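PDB 5D6S: epoxyqueuosine reductase from Streptococcus thermophilus, which belongs to the QueG family of reductases and binds cobalamin together with two iron/sulfur clusters in a single chain. Local coordinates for residues Lys153-Val156 against Ala160-Asp163; Gly187-Leu192 against Ile265-Cys270; Val207-Gly212 against Cys270-Gly275; Thr223-Gly228 against Arg235-Phe240. One frame throughout, in Å; residues are numbered along the deposited sequence.

Contact 1: residues Lys153-Val156 against Ala160-Asp163; sequences KGMV and ALVD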
loop_
_atom_site.group_PDB
_atom_site.type_symbol
_atom_site.label_atom_id
_atom_site.label_comp_id
_atom_site.label_asym_id
_atom_site.label_seq_id
_atom_site.Cartn_x
_atom_site.Cartn_y
_atom_site.Cartn_z
ATOM N N LYS A 153 18.725 -8.200 -14.011
ATOM C CA LYS A 153 17.912 -8.767 -12.953
ATOM C C LYS A 153 16.932 -7.683 -12.509
ATOM O O LYS A 153 17.324 -6.701 -11.892
ATOM C CB LYS A 153 18.831 -9.227 -11.820
ATOM C CG LYS A 153 18.155 -9.600 -10.525
ATOM C CD LYS A 153 17.105 -10.670 -10.719
ATOM C CE LYS A 153 16.724 -11.251 -9.370
ATOM N NZ LYS A 153 15.372 -11.851 -9.446
ATOM N N GLY A 154 15.662 -7.862 -12.852
ATOM C CA GLY A 154 14.626 -6.864 -12.569
ATOM C C GLY A 154 13.947 -7.055 -11.224
ATOM O O GLY A 154 13.678 -8.169 -10.812
ATOM N N MET A 155 13.634 -5.949 -10.560
ATOM C CA MET A 155 12.910 -5.967 -9.291
ATOM C C MET A 155 11.817 -4.899 -9.250
ATOM O O MET A 155 12.014 -3.793 -9.728
ATOM C CB MET A 155 13.880 -5.736 -8.130
ATOM C CG MET A 155 14.829 -6.883 -7.921
ATOM S SD MET A 155 15.926 -6.507 -6.560
ATOM C CE MET A 155 16.719 -8.100 -6.336
ATOM N N VAL A 156 10.679 -5.225 -8.658
ATOM C CA VAL A 156 9.688 -4.197 -8.331
ATOM C C VAL A 156 8.852 -4.643 -7.121
ATOM O O VAL A 156 8.063 -5.569 -7.221
ATOM C CB VAL A 156 8.852 -3.802 -9.575
ATOM C CG1 VAL A 156 8.503 -5.022 -10.392
ATOM C CG2 VAL A 156 7.615 -3.017 -9.196
ATOM N N ALA A 160 14.553 -8.199 -3.371
ATOM C CA ALA A 160 15.328 -8.121 -2.119
ATOM C C ALA A 160 15.867 -6.733 -1.782
ATOM O O ALA A 160 16.051 -6.393 -0.615
ATOM C CB ALA A 160 16.490 -9.076 -2.180
ATOM N N LEU A 161 16.091 -5.919 -2.786
ATOM C CA LEU A 161 16.599 -4.577 -2.517
ATOM C C LEU A 161 15.574 -3.662 -1.844
ATOM O O LEU A 161 14.356 -3.850 -1.967
ATOM C CB LEU A 161 17.123 -3.910 -3.803
ATOM C CG LEU A 161 18.313 -4.645 -4.436
ATOM C CD1 LEU A 161 18.778 -3.870 -5.653
ATOM C CD2 LEU A 161 19.453 -4.846 -3.453
ATOM N N VAL A 162 16.112 -2.647 -1.172
ATOM C CA VAL A 162 15.330 -1.547 -0.633
ATOM C C VAL A 162 15.062 -0.581 -1.790
ATOM O O VAL A 162 15.888 0.246 -2.105
ATOM C CB VAL A 162 16.077 -0.840 0.513
ATOM C CG1 VAL A 162 15.193 0.226 1.125
ATOM C CG2 VAL A 162 16.512 -1.852 1.562
ATOM N N ASP A 163 13.904 -0.717 -2.431
ATOM C CA ASP A 163 13.566 0.036 -3.647
ATOM C C ASP A 163 13.699 1.546 -3.453
ATOM O O ASP A 163 13.872 2.313 -4.395
ATOM C CB ASP A 163 12.117 -0.249 -4.052
ATOM C CG ASP A 163 11.909 -1.657 -4.558
ATOM O OD1 ASP A 163 12.888 -2.449 -4.564
ATOM O OD2 ASP A 163 10.752 -1.966 -4.950
#
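M155 and L161 make the central apolar contact. The sulfur of M155 rests against the branch point of L161, with SD of M155 3.7 Å from CG of L161. CB and CD1 of L161 lie slightly farther from the same sulfur. The two side chains cross at about a right angle, so they meet at one place and do not run alongside each other. CG of M155 stands beside its own backbone N (chi1 -69°), and the chain is extended beyond it. This carries the methyl group past L161 to A160. There CE of M155 is 3.7 Å from the backbone N of A160 and 4.3 Å from its CB.

The second kind of contact is polar against backbone, without a bond between the segments. The carboxylate of D163 comes up to the chain at V156, where OD2 of D163 is 3.9 Å from C of V156. That oxygen is hydrogen-bonded to the N of D157, which follows V156. The side chain of V156 turns the other way and packs on helix 128-144.

Strand 152-155 pairs with strand 190-197, whose residues E194 and I196 also touch M155 and L161. V162 is the N-cap of helix 163-169. Cobalamin is hydrogen-bonded by the backbone N of D163 and the backbone O of L161.

No hydrogen bond links the two segments. Between them the contact is buried apolar packing, and the polar tie runs from D163 to D157, next to V156. Backbone groups of L161 and D163 serve the cobalamin pocket.

Contact 2: residues Gly187-Leu192 against Ile265-Cys270; sequences GSYMYL and ICQISC. With SF4 (iron/sulfur cluster), chain G; SF4 (iron/sulfur cluster), chain F.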
loop_
_atom_site.group_PDB
_atom_site.type_symbol
_atom_site.label_atom_id
_atom_site.label_comp_id
_atom_site.label_asym_id
_atom_site.label_seq_id
_atom_site.Cartn_x
_atom_site.Cartn_y
_atom_site.Cartn_z
ATOM N N GLY A 187 6.091 14.412 -7.278
ATOM C CA GLY A 187 5.779 14.200 -5.867
ATOM C C GLY A 187 6.264 12.846 -5.396
ATOM O O GLY A 187 7.207 12.302 -5.966
ATOM N N SER A 188 5.620 12.307 -4.349
ATOM C CA SER A 188 5.832 10.908 -3.924
ATOM C C SER A 188 4.949 9.941 -4.695
ATOM O O SER A 188 5.181 8.731 -4.652
ATOM C CB SER A 188 5.617 10.723 -2.429
ATOM O OG SER A 188 4.538 11.509 -1.963
ATOM N N TYR A 189 3.991 10.467 -5.457
ATOM C CA TYR A 189 3.071 9.616 -6.235
ATOM C C TYR A 189 3.741 8.968 -7.433
ATOM O O TYR A 189 3.312 9.130 -8.580
ATOM C CB TYR A 189 1.755 10.356 -6.588
ATOM C CG TYR A 189 1.032 10.871 -5.333
ATOM C CD1 TYR A 189 0.634 9.993 -4.307
ATOM C CD2 TYR A 189 0.792 12.225 -5.151
ATOM C CE1 TYR A 189 -0.003 10.454 -3.165
ATOM C CE2 TYR A 189 0.154 12.687 -4.015
ATOM C CZ TYR A 189 -0.241 11.802 -3.020
ATOM O OH TYR A 189 -0.891 12.297 -1.900
ATOM N N MET A 190 4.767 8.173 -7.110
ATOM C CA MET A 190 5.494 7.322 -8.072
ATOM C C MET A 190 5.651 5.864 -7.604
ATOM O O MET A 190 5.963 5.605 -6.427
ATOM C CB MET A 190 6.918 7.841 -8.299
ATOM C CG MET A 190 7.053 9.322 -8.633
ATOM S SD MET A 190 8.784 9.821 -8.596
ATOM C CE MET A 190 9.153 9.843 -6.830
ATOM N N TYR A 191 5.443 4.930 -8.542
ATOM C CA TYR A 191 5.850 3.529 -8.380
ATOM C C TYR A 191 7.333 3.414 -8.690
ATOM O O TYR A 191 7.830 4.087 -9.580
ATOM C CB TYR A 191 5.116 2.617 -9.366
ATOM C CG TYR A 191 3.596 2.734 -9.381
ATOM C CD1 TYR A 191 2.849 2.696 -8.207
ATOM C CD2 TYR A 191 2.899 2.850 -10.592
ATOM C CE1 TYR A 191 1.460 2.782 -8.235
ATOM C CE2 TYR A 191 1.511 2.917 -10.620
ATOM C CZ TYR A 191 0.794 2.886 -9.442
ATOM O OH TYR A 191 -0.586 2.960 -9.473
ATOM N N LEU A 192 8.041 2.566 -7.961
ATOM C CA LEU A 192 9.480 2.380 -8.158
ATOM C C LEU A 192 9.850 0.977 -8.638
ATOM O O LEU A 192 9.176 0.004 -8.335
ATOM C CB LEU A 192 10.262 2.666 -6.868
ATOM C CG LEU A 192 10.137 4.081 -6.294
ATOM C CD1 LEU A 192 11.084 4.282 -5.109
ATOM C CD2 LEU A 192 10.381 5.127 -7.369
ATOM N N ILE A 265 -2.300 9.465 4.129
ATOM C CA ILE A 265 -2.305 10.662 4.961
ATOM C C ILE A 265 -0.920 11.360 4.966
ATOM O O ILE A 265 -0.843 12.575 4.898
ATOM C CB ILE A 265 -2.872 10.321 6.376
ATOM C CG1 ILE A 265 -4.387 10.051 6.246
ATOM C CG2 ILE A 265 -2.648 11.441 7.398
ATOM C CD1 ILE A 265 -5.015 9.282 7.400
ATOM N N CYS A 266 0.160 10.586 5.046
ATOM C CA CYS A 266 1.532 11.127 5.149
ATOM C C CYS A 266 2.046 11.671 3.825
ATOM O O CYS A 266 3.122 12.255 3.774
ATOM C CB CYS A 266 2.511 10.075 5.709
ATOM S SG CYS A 266 2.419 8.409 4.986
ATOM N N GLN A 267 1.272 11.483 2.764
ATOM C CA GLN A 267 1.563 12.038 1.441
ATOM C C GLN A 267 0.653 13.219 1.064
ATOM O O GLN A 267 1.103 14.192 0.468
ATOM C CB GLN A 267 1.406 10.950 0.370
ATOM C CG GLN A 267 2.511 9.892 0.351
ATOM C CD GLN A 267 2.238 8.793 -0.674
ATOM O OE1 GLN A 267 1.532 7.821 -0.387
ATOM N NE2 GLN A 267 2.794 8.940 -1.868
ATOM N N ILE A 268 -0.632 13.107 1.376
ATOM C CA ILE A 268 -1.571 14.204 1.223
ATOM C C ILE A 268 -1.097 15.437 2.023
ATOM O O ILE A 268 -1.246 16.573 1.570
ATOM C CB ILE A 268 -2.986 13.767 1.679
ATOM C CG1 ILE A 268 -3.604 12.840 0.633
ATOM C CG2 ILE A 268 -3.891 14.978 1.919
ATOM C CD1 ILE A 268 -4.852 12.111 1.094
ATOM N N SER A 269 -0.525 15.203 3.207
ATOM C CA SER A 269 -0.031 16.283 4.049
ATOM C C SER A 269 1.340 16.837 3.591
ATOM O O SER A 269 1.862 17.749 4.235
ATOM C CB SER A 269 0.071 15.821 5.510
ATOM O OG SER A 269 1.258 15.057 5.761
ATOM N N CYS A 270 1.926 16.294 2.517
ATOM C CA CYS A 270 3.268 16.680 2.090
ATOM C C CYS A 270 3.247 17.841 1.103
ATOM O O CYS A 270 2.570 17.769 0.073
ATOM C CB CYS A 270 4.029 15.510 1.466
ATOM S SG CYS A 270 5.797 15.846 1.152
HETATM FE FE1 SF4 G . 1.177 4.880 7.627
HETATM FE FE2 SF4 G . -0.776 6.532 7.308
HETATM FE FE3 SF4 G . 1.639 7.214 6.594
HETATM FE FE4 SF4 G . 1.044 7.050 9.088
HETATM S S1 SF4 G . 0.236 8.353 7.678
HETATM S S2 SF4 G . 2.709 6.250 8.118
HETATM S S3 SF4 G . -0.359 5.419 9.001
HETATM S S4 SF4 G . 0.453 5.662 5.802
HETATM FE FE1 SF4 F . 7.132 14.891 5.530
HETATM FE FE2 SF4 F . 7.315 17.389 4.856
HETATM FE FE3 SF4 F . 6.837 15.657 3.077
HETATM FE FE4 SF4 F . 9.146 15.820 4.277
HETATM S S1 SF4 F . 8.280 17.179 2.943
HETATM S S2 SF4 F . 8.026 14.093 3.799
HETATM S S3 SF4 F . 8.494 16.322 6.258
HETATM S S4 SF4 F . 5.644 16.131 4.724
#
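Q267 reaches from helix 265-268 to S188 and Y189. Its side chain is extended beyond CG, with CG beside the backbone N (chi1 -73°), and this brings the amide to S188. NE2 of Q267 donates a hydrogen bond to OG of S188 at 3.1 Å. The bond is nearly straight, at 166°, and OG lies in the amide plane. OG of S188 has a second donor, ND2 of N273, so two N-H groups grip it.

Y189 packs against the same side chain. Its CD1 is 3.4 Å from NE2 of Q267, and the ring and amide planes are 36° apart. OH of Y189 lies 3.5 Å from CB of Q267 and 3.8 Å from CG1 of I268.

Two cysteines of the same segment bind different clusters. SG of C266 is 2.1 Å from the iron FE3 of the chain G cluster, and SG of C270 is 2.2 Å from the iron FE3 of the chain F cluster. Q267 is in the cobalamin pocket.

Helix 265-268 lies against the turn that leads into strand 190-197, one of the two inner strands of the four-stranded antiparallel sheet. Strand 181-182 touches S188 and C270, and helix 216-220 packs on C266.

Contact 3: residues Val207-Gly212 against Cys270-Gly275; sequences VDYGCG and CPYNRG. With SF4 (iron/sulfur cluster), chain F.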
loop_
_atom_site.group_PDB
_atom_site.type_symbol
_atom_site.label_atom_id
_atom_site.label_comp_id
_atom_site.label_asym_id
_atom_site.label_seq_id
_atom_site.Cartn_x
_atom_site.Cartn_y
_atom_site.Cartn_z
ATOM N N VAL A 207 20.136 14.667 -5.286
ATOM C CA VAL A 207 19.200 15.785 -5.323
ATOM C C VAL A 207 19.572 16.799 -4.233
ATOM O O VAL A 207 20.091 16.418 -3.182
ATOM C CB VAL A 207 17.724 15.269 -5.234
ATOM C CG1 VAL A 207 16.791 16.288 -4.600
ATOM C CG2 VAL A 207 17.197 14.885 -6.614
ATOM N N ASP A 208 19.328 18.086 -4.514
ATOM C CA ASP A 208 19.658 19.182 -3.592
ATOM C C ASP A 208 18.544 19.337 -2.553
ATOM O O ASP A 208 18.808 19.596 -1.376
ATOM C CB ASP A 208 19.860 20.493 -4.355
ATOM N N TYR A 209 17.299 19.178 -3.007
ATOM C CA TYR A 209 16.122 19.445 -2.172
ATOM C C TYR A 209 15.791 18.303 -1.222
ATOM O O TYR A 209 15.989 17.132 -1.537
ATOM C CB TYR A 209 14.893 19.809 -3.017
ATOM C CG TYR A 209 14.591 18.870 -4.166
ATOM C CD1 TYR A 209 15.173 19.060 -5.414
ATOM C CD2 TYR A 209 13.697 17.807 -4.016
ATOM C CE1 TYR A 209 14.885 18.213 -6.475
ATOM C CE2 TYR A 209 13.399 16.963 -5.072
ATOM C CZ TYR A 209 13.991 17.166 -6.300
ATOM O OH TYR A 209 13.699 16.342 -7.365
ATOM N N GLY A 210 15.294 18.687 -0.051
ATOM C CA GLY A 210 14.962 17.760 1.018
ATOM C C GLY A 210 13.709 18.183 1.770
ATOM O O GLY A 210 12.809 18.840 1.212
ATOM N N CYS A 211 13.665 17.837 3.049
ATOM C CA CYS A 211 12.508 18.139 3.891
ATOM C C CYS A 211 12.611 19.529 4.537
ATOM O O CYS A 211 11.665 20.331 4.498
ATOM C CB CYS A 211 12.351 17.061 4.982
ATOM S SG CYS A 211 11.436 15.586 4.468
ATOM N N GLY A 212 13.774 19.806 5.114
ATOM C CA GLY A 212 13.985 21.005 5.888
ATOM C C GLY A 212 13.573 20.713 7.302
ATOM O O GLY A 212 14.038 19.744 7.901
ATOM N N CYS A 270 1.926 16.294 2.517
ATOM C CA CYS A 270 3.268 16.680 2.090
ATOM C C CYS A 270 3.247 17.841 1.103
ATOM O O CYS A 270 2.570 17.769 0.073
ATOM C CB CYS A 270 4.029 15.510 1.466
ATOM S SG CYS A 270 5.797 15.846 1.152
ATOM N N PRO A 271 4.017 18.913 1.407
ATOM C CA PRO A 271 4.121 20.100 0.562
ATOM C C PRO A 271 4.435 19.754 -0.876
ATOM O O PRO A 271 3.836 20.320 -1.783
ATOM C CB PRO A 271 5.300 20.854 1.163
ATOM C CG PRO A 271 5.317 20.452 2.596
ATOM C CD PRO A 271 4.861 19.029 2.616
ATOM N N TYR A 272 5.345 18.805 -1.091
ATOM C CA TYR A 272 5.737 18.431 -2.450
ATOM C C TYR A 272 4.617 17.842 -3.275
ATOM O O TYR A 272 4.770 17.684 -4.491
ATOM C CB TYR A 272 6.894 17.444 -2.441
ATOM C CG TYR A 272 8.215 18.027 -2.047
ATOM C CD1 TYR A 272 8.580 18.139 -0.704
ATOM C CD2 TYR A 272 9.114 18.478 -3.021
ATOM C CE1 TYR A 272 9.820 18.667 -0.344
ATOM C CE2 TYR A 272 10.348 19.019 -2.677
ATOM C CZ TYR A 272 10.702 19.101 -1.346
ATOM O OH TYR A 272 11.927 19.622 -1.025
ATOM N N ASN A 273 3.504 17.484 -2.634
ATOM C CA ASN A 273 2.337 16.958 -3.364
ATOM C C ASN A 273 1.267 18.024 -3.576
ATOM O O ASN A 273 0.307 17.808 -4.315
ATOM C CB ASN A 273 1.760 15.720 -2.662
ATOM C CG ASN A 273 2.665 14.484 -2.798
ATOM O OD1 ASN A 273 3.096 14.148 -3.894
ATOM N ND2 ASN A 273 2.951 13.813 -1.674
ATOM N N ARG A 274 1.480 19.180 -2.943
ATOM C CA ARG A 274 0.608 20.362 -3.024
ATOM C C ARG A 274 -0.082 20.534 -4.381
ATOM O O ARG A 274 -1.311 20.624 -4.439
ATOM C CB ARG A 274 1.422 21.621 -2.674
ATOM C CG ARG A 274 0.636 22.900 -2.454
ATOM C CD ARG A 274 -0.204 22.864 -1.190
ATOM N NE ARG A 274 -0.909 24.149 -1.118
ATOM C CZ ARG A 274 -2.211 24.318 -0.869
ATOM N NH1 ARG A 274 -3.009 23.293 -0.568
ATOM N NH2 ARG A 274 -2.720 25.545 -0.875
ATOM N N GLY A 275 0.683 20.558 -5.469
ATOM C CA GLY A 275 0.087 20.841 -6.764
ATOM C C GLY A 275 0.568 20.005 -7.919
ATOM O O GLY A 275 1.181 20.523 -8.853
HETATM FE FE1 SF4 F . 7.132 14.891 5.530
HETATM FE FE2 SF4 F . 7.315 17.389 4.856
HETATM FE FE3 SF4 F . 6.837 15.657 3.077
HETATM FE FE4 SF4 F . 9.146 15.820 4.277
HETATM S S1 SF4 F . 8.280 17.179 2.943
HETATM S S2 SF4 F . 8.026 14.093 3.799
HETATM S S3 SF4 F . 8.494 16.322 6.258
HETATM S S4 SF4 F . 5.644 16.131 4.724
#
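The pocket of the chain F iron/sulfur cluster is bordered by Y272, which bridges from the cluster to Y209 and G210. OH of Y272 donates a hydrogen bond to O of G210 at 2.5 Å. The hydroxyl approaches in the carbonyl plane, on a lone pair, with a C=O...donor angle of 144°. CG of Y272 stands beside its backbone N (chi1 -72°), which points the ring to G210.

The same ring meets the cluster by its edge. CD1 of Y272 is 3.8 Å from S1, and this sulfur lies near the ring plane. Y209 comes in obliquely, with its CD2 3.8 Å from CE2 of Y272 and its CB 3.6 Å from the hydroxyl OH of Y272. CG1 of V207 sits over the centre of one face of the Y209 ring. The phenol OH of Y209 is hydrogen-bonded to the N of K184.

Beside the bridge, SG of C211 binds the iron FE4 of the cluster at 2.3 Å. CD of P271 is 3.7 Å from S4.

C211, C214 and C217 are spaced as in the CxxCxxC motif of ferredoxins, and C270-P271 is the distant Cys-Pro pair. This pattern is typical of double-cluster 4Fe-4S ferredoxin domains.

Contact 4: residues Thr223-Gly228 against Arg235-Phe240; sequences TSCLIG and RRCLSF. With SF4 (iron/sulfur cluster), chain G.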
loop_
_atom_site.group_PDB
_atom_site.type_symbol
_atom_site.label_atom_id
_atom_site.label_comp_id
_atom_site.label_asym_id
_atom_site.label_seq_id
_atom_site.Cartn_x
_atom_site.Cartn_y
_atom_site.Cartn_z
ATOM N N THR A 223 -1.673 7.384 13.663
ATOM C CA THR A 223 -1.168 6.456 14.663
ATOM C C THR A 223 0.175 6.895 15.244
ATOM O O THR A 223 0.675 6.258 16.170
ATOM C CB THR A 223 -0.978 5.034 14.073
ATOM O OG1 THR A 223 -0.048 5.071 12.986
ATOM C CG2 THR A 223 -2.278 4.489 13.566
ATOM N N SER A 224 0.770 7.953 14.678
ATOM C CA SER A 224 2.127 8.394 15.051
ATOM C C SER A 224 3.144 7.270 14.883
ATOM O O SER A 224 4.062 7.132 15.688
ATOM C CB SER A 224 2.209 8.900 16.498
ATOM O OG SER A 224 1.347 9.990 16.717
ATOM N N CYS A 225 3.030 6.499 13.806
ATOM C CA CYS A 225 3.986 5.387 13.588
ATOM C C CYS A 225 5.379 5.903 13.123
ATOM O O CYS A 225 6.416 5.315 13.472
ATOM C CB CYS A 225 3.446 4.327 12.606
ATOM S SG CYS A 225 3.195 4.889 10.890
ATOM N N LEU A 226 5.377 6.994 12.355
ATOM C CA LEU A 226 6.608 7.578 11.797
ATOM C C LEU A 226 7.517 8.086 12.913
ATOM O O LEU A 226 7.055 8.779 13.813
ATOM C CB LEU A 226 6.259 8.729 10.865
ATOM C CG LEU A 226 5.524 8.292 9.608
ATOM C CD1 LEU A 226 4.802 9.446 8.927
ATOM C CD2 LEU A 226 6.470 7.621 8.620
ATOM N N ILE A 227 8.795 7.723 12.870
ATOM C CA ILE A 227 9.695 7.961 14.011
ATOM C C ILE A 227 10.411 9.311 13.926
ATOM O O ILE A 227 10.768 9.880 14.959
ATOM C CB ILE A 227 10.708 6.822 14.192
ATOM C CG1 ILE A 227 9.946 5.543 14.550
ATOM C CG2 ILE A 227 11.741 7.170 15.254
ATOM C CD1 ILE A 227 10.807 4.348 14.925
ATOM N N GLY A 228 10.528 9.848 12.713
ATOM C CA GLY A 228 11.112 11.173 12.484
ATOM C C GLY A 228 12.218 11.209 11.438
ATOM O O GLY A 228 12.340 12.187 10.695
ATOM N N ARG A 235 4.212 -1.972 11.996
ATOM C CA ARG A 235 3.224 -2.577 12.816
ATOM C C ARG A 235 2.049 -1.632 13.140
ATOM O O ARG A 235 0.936 -2.114 13.319
ATOM C CB ARG A 235 3.948 -2.929 14.105
ATOM C CG ARG A 235 3.898 -4.356 14.604
ATOM C CD ARG A 235 4.528 -5.375 13.684
ATOM N NE ARG A 235 3.588 -6.488 13.700
ATOM C CZ ARG A 235 3.438 -7.415 12.759
ATOM N NH1 ARG A 235 4.201 -7.455 11.684
ATOM N NH2 ARG A 235 2.494 -8.309 12.918
ATOM N N ARG A 236 2.281 -0.317 13.220
ATOM C CA ARG A 236 1.197 0.672 13.472
ATOM C C ARG A 236 0.840 1.528 12.254
ATOM O O ARG A 236 0.050 2.443 12.345
ATOM C CB ARG A 236 1.538 1.590 14.637
ATOM C CG ARG A 236 1.781 0.849 15.946
ATOM C CD ARG A 236 2.147 1.756 17.126
ATOM N NE ARG A 236 1.311 2.960 17.145
ATOM C CZ ARG A 236 0.064 3.008 17.601
ATOM N NH1 ARG A 236 -0.531 1.920 18.136
ATOM N NH2 ARG A 236 -0.597 4.145 17.531
ATOM N N CYS A 237 1.417 1.239 11.105
ATOM C CA CYS A 237 0.941 1.889 9.891
ATOM C C CYS A 237 -0.458 1.346 9.541
ATOM O O CYS A 237 -0.680 0.139 9.537
ATOM C CB CYS A 237 1.873 1.667 8.685
ATOM S SG CYS A 237 1.449 2.797 7.322
ATOM N N LEU A 238 -1.382 2.239 9.232
ATOM C CA LEU A 238 -2.695 1.833 8.773
ATOM C C LEU A 238 -2.619 1.136 7.436
ATOM O O LEU A 238 -3.501 0.339 7.109
ATOM C CB LEU A 238 -3.616 3.040 8.652
ATOM C CG LEU A 238 -3.963 3.777 9.951
ATOM C CD1 LEU A 238 -4.950 4.876 9.619
ATOM C CD2 LEU A 238 -4.532 2.857 11.004
ATOM N N SER A 239 -1.600 1.439 6.631
ATOM C CA SER A 239 -1.464 0.726 5.349
ATOM C C SER A 239 -1.276 -0.756 5.616
ATOM O O SER A 239 -1.807 -1.623 4.909
ATOM C CB SER A 239 -0.297 1.248 4.529
ATOM O OG SER A 239 -0.272 0.632 3.241
ATOM N N PHE A 240 -0.526 -1.042 6.678
ATOM C CA PHE A 240 -0.282 -2.404 7.102
ATOM C C PHE A 240 -1.548 -2.975 7.670
ATOM O O PHE A 240 -1.931 -4.085 7.334
ATOM C CB PHE A 240 0.861 -2.458 8.132
ATOM C CG PHE A 240 1.052 -3.812 8.759
ATOM C CD1 PHE A 240 1.346 -4.919 7.975
ATOM C CD2 PHE A 240 0.877 -3.990 10.110
ATOM C CE1 PHE A 240 1.504 -6.169 8.553
ATOM C CE2 PHE A 240 0.990 -5.236 10.675
ATOM C CZ PHE A 240 1.319 -6.321 9.913
HETATM FE FE1 SF4 G . 1.177 4.880 7.627
HETATM FE FE2 SF4 G . -0.776 6.532 7.308
HETATM FE FE3 SF4 G . 1.639 7.214 6.594
HETATM FE FE4 SF4 G . 1.044 7.050 9.088
HETATM S S1 SF4 G . 0.236 8.353 7.678
HETATM S S2 SF4 G . 2.709 6.250 8.118
HETATM S S3 SF4 G . -0.359 5.419 9.001
HETATM S S4 SF4 G . 0.453 5.662 5.802
#
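The guanidinium of R236 meets T223 at its edge. NH2 of R236 donates to O of T223 at 2.8 Å, and the bond is nearly straight at 170°. It is in plane for both groups and uses a lone pair of the carbonyl. A bend at chi3 (42°) folds the arginine back over the loop. NH2 also forms a salt bridge with E251, so it has two acceptors. The other flat group, the guanidinium of R235, has CZ of F240 over one face, toward the rim.

In return, OG1 of T223 donates to O of R236 at 2.7 Å, from 39° above the carbonyl plane. The methyl CG2 of T223 packs 3.8 Å from CD2 of L238, and F252 touches both of these residues.

The chain G cluster lies beside this pair. SG of C237 binds the iron FE1 at 2.1 Å. SG of C225 lies 3.1 Å from the cluster sulfur S2. C237 is also the N-cap of helix 238-243, and its sulfur accepts a weak bond from N of S239.

T223 and R236 thus join the two sides of the chain G cluster site in the 4Fe-4S double-cluster domain, where C237 also lines the cobalamin pocket.

Overall arrangement
Following the chain from the N terminus, contact 1 closes first. It is a short loop between the end of strand 152-155 and the start of helix 163-169. Contact 2 opens next, on strand 190-197, the neighbour of strand 152-155 in the sheet, and L192 packs on V156 and D163. Contact 3 opens before contact 2 has closed, so these two cross. They share C270. Contact 4 is a small loop nested inside both. It meets contact 2 at the chain G cluster, while contacts 2 and 3 meet at the chain F cluster. Contact 2 joins the sheet to the two-cluster domain, contacts 3 and 4 lie within that domain, and contact 1 stays at the edge strand.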